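Side-chain contacts in apical membrane antigen AMA1 (Toxoplasma gondii ME49, PDB 4YIV), which acts in host-cell invasion as an essential microneme protein of the moving junction between the parasite's apical tip and the host cell: residues G235-V240 against C246-E251; E261-C266 against V330-A335; Q265-T270 against G336-E341. All coordinates share one frame; numbering follows the deposited sequence.

Contact 1: residues G235-V240 against C246-E251; sequences GYRFGV and CLDYTE
The ring of Y249 takes the carbonyl oxygen F238 O over one face, 3.9 Å above its plane and offset toward the rim, and has V240 CG1 near its plane at the edge. The guanidinium of R237 meets the carboxylate of D248 at its own edge, with the two planes turned 76° apart. Y249 and F238 lie side by side, pointing the same way, so that F238 CB sits 3.5 Å from Y249 CZ; farther out, the F238 ring meets F27 edge-to-face. R237, extended from CG to NE, crosses D248 obliquely and brings NH2 to 3.4 Å from D248 OD2. That bond is weak; the main partner of the arginine is D326, which takes a salt bridge from R237 NE. D248 OD1 is gripped twice: T250 OG1 reaches its syn lone pair, and T250 N meets it on the anti side at 2.8 Å, the latter closing an Asx turn. With CG tucked between backbone N and carbonyl carbon (chi1 70°), D248 faces both T250 and the arginine. In the backbone, V240 and L247 form a hydrogen-bonded pair, V240 N to L247 O at 2.8 Å and L247 N to V240 O at 3.0 Å. G239 and D248 form the next, non-hydrogen-bonded pair, and C246, beside G239, is disulfide-linked to C322 of strand 322-326, which lies on the other side of strand 236-242. This is an antiparallel beta hairpin, 236-242 with 245-248, whose second strand runs through an Asx turn into a 3-10 segment.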
loop_
_atom_site.group_PDB
_atom_site.type_symbol
_atom_site.label_atom_id
_atom_site.label_comp_id
_atom_site.label_asym_id
_atom_site.label_seq_id
_atom_site.Cartn_x
_atom_site.Cartn_y
_atom_site.Cartn_z
ATOM N N GLY A 235 8.791 11.832 13.341
ATOM C CA GLY A 235 9.792 12.838 13.683
ATOM C C GLY A 235 10.525 13.488 12.524
ATOM O O GLY A 235 11.527 14.188 12.703
ATOM N N TYR A 236 10.022 13.282 11.314
ATOM C CA TYR A 236 10.653 13.857 10.130
ATOM C C TYR A 236 9.567 14.225 9.118
ATOM O O TYR A 236 8.547 13.531 9.053
ATOM C CB TYR A 236 11.634 12.881 9.490
ATOM C CG TYR A 236 12.889 12.585 10.301
ATOM C CD1 TYR A 236 14.045 13.354 10.157
ATOM C CD2 TYR A 236 12.925 11.513 11.177
ATOM C CE1 TYR A 236 15.201 13.059 10.896
ATOM C CE2 TYR A 236 14.067 11.216 11.908
ATOM C CZ TYR A 236 15.198 11.990 11.767
ATOM O OH TYR A 236 16.318 11.676 12.506
ATOM N N ARG A 237 9.797 15.321 8.383
ATOM C CA ARG A 237 9.016 15.705 7.192
ATOM C C ARG A 237 9.732 15.293 5.937
ATOM O O ARG A 237 10.937 15.539 5.793
ATOM C CB ARG A 237 8.801 17.210 7.127
ATOM C CG ARG A 237 8.124 17.804 8.301
ATOM C CD ARG A 237 8.031 19.328 8.115
ATOM N NE ARG A 237 7.359 19.977 9.235
ATOM C CZ ARG A 237 6.947 21.234 9.227
ATOM N NH1 ARG A 237 6.348 21.721 10.295
ATOM N NH2 ARG A 237 7.105 21.981 8.140
ATOM N N PHE A 238 8.997 14.673 5.014
ATOM C CA PHE A 238 9.530 14.376 3.709
ATOM C C PHE A 238 9.930 15.694 3.048
ATOM O O PHE A 238 9.285 16.720 3.264
ATOM C CB PHE A 238 8.492 13.661 2.824
ATOM C CG PHE A 238 8.279 12.214 3.135
ATOM C CD1 PHE A 238 9.310 11.399 3.569
ATOM C CD2 PHE A 238 7.018 11.653 2.948
ATOM C CE1 PHE A 238 9.091 10.055 3.810
ATOM C CE2 PHE A 238 6.791 10.295 3.201
ATOM C CZ PHE A 238 7.818 9.502 3.620
ATOM N N GLY A 239 10.977 15.649 2.240
ATOM C CA GLY A 239 11.420 16.821 1.515
ATOM C C GLY A 239 12.196 16.494 0.262
ATOM O O GLY A 239 12.492 15.331 -0.029
ATOM N N VAL A 240 12.536 17.548 -0.482
ATOM C CA VAL A 240 13.313 17.427 -1.709
ATOM C C VAL A 240 14.536 18.353 -1.666
ATOM O O VAL A 240 14.445 19.503 -1.237
ATOM C CB VAL A 240 12.475 17.775 -2.951
ATOM C CG1 VAL A 240 11.269 16.836 -3.047
ATOM C CG2 VAL A 240 12.011 19.209 -2.876
ATOM N N CYS A 246 17.383 21.125 2.184
ATOM C CA CYS A 246 16.235 20.224 2.122
ATOM C C CYS A 246 14.977 21.034 2.306
ATOM O O CYS A 246 14.762 21.647 3.358
ATOM C CB CYS A 246 16.303 19.110 3.179
ATOM S SG CYS A 246 14.934 17.899 2.944
ATOM N N LEU A 247 14.152 21.061 1.264
ATOM C CA LEU A 247 12.861 21.745 1.345
ATOM C C LEU A 247 11.765 20.724 1.647
ATOM O O LEU A 247 11.490 19.831 0.829
ATOM C CB LEU A 247 12.523 22.469 0.045
ATOM C CG LEU A 247 13.532 23.429 -0.599
ATOM C CD1 LEU A 247 12.807 24.370 -1.518
ATOM C CD2 LEU A 247 14.277 24.202 0.423
ATOM N N ASP A 248 11.133 20.849 2.800
ATOM C CA ASP A 248 10.020 19.961 3.065
ATOM C C ASP A 248 8.871 20.419 2.184
ATOM O O ASP A 248 8.913 21.511 1.631
ATOM C CB ASP A 248 9.614 19.930 4.532
ATOM C CG ASP A 248 8.968 21.223 5.021
ATOM O OD1 ASP A 248 7.807 21.523 4.653
ATOM O OD2 ASP A 248 9.597 21.912 5.850
ATOM N N TYR A 249 7.839 19.586 2.076
ATOM C CA TYR A 249 6.805 19.824 1.092
ATOM C C TYR A 249 6.082 21.167 1.255
ATOM O O TYR A 249 5.558 21.697 0.276
ATOM C CB TYR A 249 5.782 18.707 1.138
ATOM C CG TYR A 249 6.250 17.338 0.689
ATOM C CD1 TYR A 249 7.315 17.169 -0.187
ATOM C CD2 TYR A 249 5.569 16.201 1.124
ATOM C CE1 TYR A 249 7.705 15.934 -0.587
ATOM C CE2 TYR A 249 5.946 14.962 0.715
ATOM C CZ TYR A 249 7.005 14.822 -0.120
ATOM O OH TYR A 249 7.338 13.552 -0.512
ATOM N N THR A 250 6.019 21.715 2.464
ATOM C CA THR A 250 5.254 22.942 2.653
ATOM C C THR A 250 5.886 24.115 1.889
ATOM O O THR A 250 5.263 25.156 1.739
ATOM C CB THR A 250 5.115 23.335 4.131
ATOM O OG1 THR A 250 6.408 23.612 4.691
ATOM C CG2 THR A 250 4.398 22.253 4.910
ATOM N N GLU A 251 7.108 23.932 1.406
ATOM C CA GLU A 251 7.827 24.983 0.691
ATOM C C GLU A 251 7.673 24.875 -0.817
ATOM O O GLU A 251 8.155 25.737 -1.542
ATOM C CB GLU A 251 9.324 24.948 1.033
ATOM C CG GLU A 251 9.644 25.352 2.462
ATOM C CD GLU A 251 11.094 25.806 2.623
ATOM O OE1 GLU A 251 11.527 26.718 1.876
ATOM O OE2 GLU A 251 11.802 25.244 3.485
#

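Contact 2: residues E261-C266 against V330-A335; sequences ESKAQC and VSYTAA
In Y332, CG lies beside the backbone N and anti to the carbonyl carbon (chi1 -60°), a setting that lets the ring extend from strand 329-333 to K263 and C266 in the first turn of helix 263-272. In K263, CG lies between the backbone N and the carbonyl carbon (chi1 56°), and the chain runs on extended past the phenol. The two side chains cross at about a right angle: Y332 OH lies against the aliphatic stem of the lysine, 3.4 Å from K263 CB and 3.5 Å from K263 CG. Farther along that stem K263 CD comes within 4.3 Å of V330 CG2. Y332 CE2 also approaches the carbonyl oxygen K263 O to 3.5 Å. One turn on, C266 SG makes a sulfur-aromatic contact at the edge of the same ring, 5.5 Å from the Y332 centroid along a line 78° off the normal, and 4.2 Å from Y332 CD2. That sulfur is disulfide-bonded to C313, so the helix is tied covalently to strand 311-316 as well. The helix start is fixed by S262 at the N-cap, its OG accepting from Q265 N at 3.2 Å. Q265 in turn exchanges two bonds with E261, its OE1 taking E261 N and its NE2 giving to E261 OE2. The whole is a helix packed on a face of an antiparallel five-stranded sheet, in keeping with the PAN-type fold of AMA1 domains.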
loop_
_atom_site.group_PDB
_atom_site.type_symbol
_atom_site.label_atom_id
_atom_site.label_comp_id
_atom_site.label_asym_id
_atom_site.label_seq_id
_atom_site.Cartn_x
_atom_site.Cartn_y
_atom_site.Cartn_z
ATOM N N GLU A 261 -7.964 16.822 11.640
ATOM C CA GLU A 261 -8.190 16.742 13.070
ATOM C C GLU A 261 -7.207 15.784 13.766
ATOM O O GLU A 261 -7.025 15.863 14.968
ATOM C CB GLU A 261 -9.611 16.274 13.350
ATOM C CG GLU A 261 -10.710 17.065 12.673
ATOM C CD GLU A 261 -12.023 16.306 12.705
ATOM O OE1 GLU A 261 -12.768 16.451 13.699
ATOM O OE2 GLU A 261 -12.295 15.542 11.752
ATOM N N SER A 262 -6.610 14.864 13.011
ATOM C CA SER A 262 -5.705 13.849 13.584
ATOM C C SER A 262 -4.637 13.453 12.585
ATOM O O SER A 262 -4.781 13.663 11.369
ATOM C CB SER A 262 -6.461 12.591 14.001
ATOM O OG SER A 262 -6.875 11.860 12.854
ATOM N N LYS A 263 -3.544 12.888 13.073
ATOM C CA LYS A 263 -2.531 12.425 12.140
ATOM C C LYS A 263 -3.065 11.228 11.316
ATOM O O LYS A 263 -2.653 11.003 10.174
ATOM C CB LYS A 263 -1.230 12.095 12.879
ATOM C CG LYS A 263 -1.347 11.111 13.983
ATOM C CD LYS A 263 -0.044 11.090 14.816
ATOM C CE LYS A 263 0.057 9.804 15.657
ATOM N NZ LYS A 263 1.387 9.598 16.324
ATOM N N ALA A 264 -4.013 10.480 11.848
ATOM C CA ALA A 264 -4.504 9.322 11.105
ATOM C C ALA A 264 -5.294 9.775 9.869
ATOM O O ALA A 264 -5.279 9.080 8.852
ATOM C CB ALA A 264 -5.354 8.422 11.985
ATOM N N GLN A 265 -5.946 10.938 9.944
ATOM C CA GLN A 265 -6.649 11.493 8.777
ATOM C C GLN A 265 -5.678 11.820 7.674
ATOM O O GLN A 265 -5.984 11.628 6.511
ATOM C CB GLN A 265 -7.456 12.748 9.141
ATOM C CG GLN A 265 -8.674 12.440 9.990
ATOM C CD GLN A 265 -9.504 13.680 10.311
ATOM O OE1 GLN A 265 -9.061 14.817 10.102
ATOM N NE2 GLN A 265 -10.720 13.457 10.813
ATOM N N CYS A 266 -4.505 12.269 8.041
ATOM C CA CYS A 266 -3.484 12.565 7.071
ATOM C C CYS A 266 -3.020 11.283 6.389
ATOM O O CYS A 266 -2.905 11.236 5.204
ATOM C CB CYS A 266 -2.305 13.270 7.716
ATOM S SG CYS A 266 -1.056 13.877 6.594
ATOM N N VAL A 330 4.782 13.441 11.356
ATOM C CA VAL A 330 4.885 12.045 10.925
ATOM C C VAL A 330 4.677 12.025 9.407
ATOM O O VAL A 330 3.691 12.609 8.921
ATOM C CB VAL A 330 3.829 11.118 11.605
ATOM C CG1 VAL A 330 4.027 9.665 11.149
ATOM C CG2 VAL A 330 3.905 11.203 13.132
ATOM N N SER A 331 5.599 11.373 8.700
ATOM C CA SER A 331 5.515 11.180 7.249
ATOM C C SER A 331 4.942 9.826 6.877
ATOM O O SER A 331 5.382 8.779 7.381
ATOM C CB SER A 331 6.895 11.375 6.633
ATOM O OG SER A 331 7.294 12.746 6.715
ATOM N N TYR A 332 3.947 9.877 5.985
ATOM C CA TYR A 332 3.131 8.748 5.540
ATOM C C TYR A 332 3.241 8.561 4.046
ATOM O O TYR A 332 3.560 9.504 3.322
ATOM C CB TYR A 332 1.654 8.974 5.870
ATOM C CG TYR A 332 1.361 9.144 7.351
ATOM C CD1 TYR A 332 1.520 8.080 8.249
ATOM C CD2 TYR A 332 0.940 10.359 7.847
ATOM C CE1 TYR A 332 1.246 8.241 9.603
ATOM C CE2 TYR A 332 0.657 10.526 9.198
ATOM C CZ TYR A 332 0.815 9.461 10.067
ATOM O OH TYR A 332 0.536 9.645 11.401
ATOM N N THR A 333 2.966 7.353 3.579
ATOM C CA THR A 333 2.739 7.153 2.163
ATOM C C THR A 333 1.489 6.350 1.960
ATOM O O THR A 333 0.945 5.719 2.893
ATOM C CB THR A 333 3.911 6.418 1.453
ATOM O OG1 THR A 333 3.850 5.020 1.731
ATOM C CG2 THR A 333 5.225 6.970 1.893
ATOM N N ALA A 334 0.999 6.393 0.721
ATOM C CA ALA A 334 -0.142 5.612 0.331
ATOM C C ALA A 334 0.038 4.119 0.581
ATOM O O ALA A 334 -0.946 3.373 0.781
ATOM C CB ALA A 334 -0.451 5.891 -1.181
ATOM N N ALA A 335 1.289 3.659 0.567
ATOM C CA ALA A 335 1.555 2.220 0.689
ATOM C C ALA A 335 1.667 1.744 2.143
ATOM O O ALA A 335 1.354 0.585 2.442
ATOM C CB ALA A 335 2.847 1.847 -0.045
#

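Contact 3: residues Q265-T270 against G336-E341; sequences QCWVKT and GSLSEE
The helical segment 265-270 faces an irregular loop, 336-341, with W267 and L338 the nearest CA pair at 6.3 Å. W267 carries the contact. Its CG is anti to the backbone N (chi1 167°), which carries the indole from the helix to the loop, its N-H edge toward G336. There the indole N-H is spent on a buried backbone oxygen: W267 NE1 to G336 O is 2.8 Å, with an N-H...O angle of 162°. The oxygen lies within a few degrees of the indole plane, whereas seen from the carbonyl the donor stands above its plane, 43° out of it. The same G336 O receives a weak bond from K202 NZ. The loop then passes over one face of the indole, with L338 N 3.2 Å above the plane and offset toward the rim. L338 CB settles over the six-membered ring, 3.8 Å from its centroid and close to the normal, a CH-pi contact. L338 CD1 follows the indole back to its root, 3.9 Å from W267 CB. The indole is thus fixed both at its N-H edge and on a face, and its rotation is restricted. Two further rings meet it: H208 edge-to-face, and Y332. Within the helix, T270 OG1 donates to W267 O at 2.8 Å, a bond from a threonine hydroxyl to the carbonyl three residues back. In the loop, S339 OG accepts from E341 N in an ST turn. The arrangement is a buried tryptophan of helix 263-272 that bonds a loop carbonyl through its N-H and packs a face on L338, joining the helix to the loop that follows strand 329-333 in this AMA1 domain, consistent with a PAN-type fold.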
loop_
_atom_site.group_PDB
_atom_site.type_symbol
_atom_site.label_atom_id
_atom_site.label_comp_id
_atom_site.label_asym_id
_atom_site.label_seq_id
_atom_site.Cartn_x
_atom_site.Cartn_y
_atom_site.Cartn_z
ATOM N N GLN A 265 -5.946 10.938 9.944
ATOM C CA GLN A 265 -6.649 11.493 8.777
ATOM C C GLN A 265 -5.678 11.820 7.674
ATOM O O GLN A 265 -5.984 11.628 6.511
ATOM C CB GLN A 265 -7.456 12.748 9.141
ATOM C CG GLN A 265 -8.674 12.440 9.990
ATOM C CD GLN A 265 -9.504 13.680 10.311
ATOM O OE1 GLN A 265 -9.061 14.817 10.102
ATOM N NE2 GLN A 265 -10.720 13.457 10.813
ATOM N N CYS A 266 -4.505 12.269 8.041
ATOM C CA CYS A 266 -3.484 12.565 7.071
ATOM C C CYS A 266 -3.020 11.283 6.389
ATOM O O CYS A 266 -2.905 11.236 5.204
ATOM C CB CYS A 266 -2.305 13.270 7.716
ATOM S SG CYS A 266 -1.056 13.877 6.594
ATOM N N TRP A 267 -2.783 10.248 7.178
ATOM C CA TRP A 267 -2.338 8.966 6.672
ATOM C C TRP A 267 -3.362 8.445 5.675
ATOM O O TRP A 267 -3.001 7.982 4.588
ATOM C CB TRP A 267 -2.116 7.991 7.836
ATOM C CG TRP A 267 -1.964 6.560 7.397
ATOM C CD1 TRP A 267 -0.869 5.997 6.780
ATOM C CD2 TRP A 267 -2.908 5.494 7.571
ATOM N NE1 TRP A 267 -1.097 4.672 6.543
ATOM C CE2 TRP A 267 -2.326 4.328 7.020
ATOM C CE3 TRP A 267 -4.175 5.404 8.133
ATOM C CZ2 TRP A 267 -2.976 3.099 7.013
ATOM C CZ3 TRP A 267 -4.815 4.177 8.130
ATOM C CH2 TRP A 267 -4.218 3.048 7.563
ATOM N N VAL A 268 -4.639 8.565 6.019
ATOM C CA VAL A 268 -5.707 8.136 5.110
ATOM C C VAL A 268 -5.674 8.954 3.816
ATOM O O VAL A 268 -5.831 8.401 2.713
ATOM C CB VAL A 268 -7.091 8.273 5.757
ATOM C CG1 VAL A 268 -8.212 8.077 4.690
ATOM C CG2 VAL A 268 -7.235 7.287 6.875
ATOM N N LYS A 269 -5.435 10.261 3.939
ATOM C CA LYS A 269 -5.390 11.140 2.774
ATOM C C LYS A 269 -4.289 10.767 1.793
ATOM O O LYS A 269 -4.465 10.933 0.577
ATOM C CB LYS A 269 -5.221 12.627 3.200
ATOM C CG LYS A 269 -6.502 13.370 3.669
ATOM C CD LYS A 269 -6.209 14.887 3.903
ATOM C CE LYS A 269 -7.458 15.670 4.275
ATOM N NZ LYS A 269 -8.445 15.715 3.147
ATOM N N THR A 270 -3.157 10.240 2.266
ATOM C CA THR A 270 -2.101 9.923 1.312
ATOM C C THR A 270 -2.535 8.778 0.399
ATOM O O THR A 270 -2.053 8.677 -0.718
ATOM C CB THR A 270 -0.743 9.558 2.015
ATOM O OG1 THR A 270 -0.891 8.353 2.781
ATOM C CG2 THR A 270 -0.320 10.687 2.965
ATOM N N GLY A 336 2.119 2.622 3.027
ATOM C CA GLY A 336 2.468 2.205 4.371
ATOM C C GLY A 336 1.373 2.227 5.418
ATOM O O GLY A 336 0.228 2.603 5.160
ATOM N N SER A 337 1.778 1.879 6.645
ATOM C CA SER A 337 0.867 1.698 7.769
ATOM C C SER A 337 0.774 2.995 8.558
ATOM O O SER A 337 1.614 3.879 8.416
ATOM C CB SER A 337 1.345 0.569 8.706
ATOM O OG SER A 337 2.579 0.939 9.303
ATOM N N LEU A 338 -0.252 3.103 9.398
ATOM C CA LEU A 338 -0.384 4.235 10.299
ATOM C C LEU A 338 0.704 4.189 11.347
ATOM O O LEU A 338 1.330 5.213 11.665
ATOM C CB LEU A 338 -1.771 4.229 10.959
ATOM C CG LEU A 338 -2.079 5.289 12.007
ATOM C CD1 LEU A 338 -1.911 6.678 11.484
ATOM C CD2 LEU A 338 -3.482 5.076 12.464
ATOM N N SER A 339 0.941 2.992 11.878
ATOM C CA SER A 339 1.955 2.830 12.914
ATOM C C SER A 339 3.368 3.029 12.372
ATOM O O SER A 339 3.676 2.637 11.236
ATOM C CB SER A 339 1.865 1.440 13.565
ATOM O OG SER A 339 2.810 1.392 14.628
ATOM N N GLU A 340 4.216 3.670 13.170
ATOM C CA GLU A 340 5.645 3.738 12.882
ATOM C C GLU A 340 6.392 2.477 13.383
ATOM O O GLU A 340 7.562 2.268 13.080
ATOM C CB GLU A 340 6.265 5.025 13.472
ATOM C CG GLU A 340 6.618 5.011 14.939
ATOM C CD GLU A 340 5.449 5.309 15.844
ATOM O OE1 GLU A 340 4.287 5.134 15.404
ATOM O OE2 GLU A 340 5.698 5.734 16.998
ATOM N N GLU A 341 5.701 1.606 14.092
ATOM C CA GLU A 341 6.354 0.462 14.716
ATOM C C GLU A 341 6.410 -0.732 13.785
ATOM O O GLU A 341 5.422 -1.110 13.170
ATOM C CB GLU A 341 5.618 0.065 16.001
ATOM C CG GLU A 341 5.292 1.239 16.936
ATOM C CD GLU A 341 6.218 1.366 18.168
ATOM O OE1 GLU A 341 6.269 0.421 18.999
ATOM O OE2 GLU A 341 6.870 2.432 18.328
#

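Overall arrangement
Contact 1 closes along the chain before contacts 2 and 3 open; these two both use helix 263-272, share Q265 and C266, and have centres only about 4 Å apart. Contact 1 lies about 14 Å from contact 2 and about 17 Å from contact 3, centre to centre. It belongs to the small three-stranded sheet, whereas contact 2 packs the helix against strand 329-333 of the neighbouring five-stranded sheet, and contact 3 follows the chain into the loop beyond. Contacts 1 and 2 join where Y236 O probably bonds S331 OG, at 2.8 Å; contacts 2 and 3 meet where T270 OG1 comes within 3.2 Å of T333 O. Hairpin, sheet, helix and loop thus belong to one PAN-type region of the ectodomain.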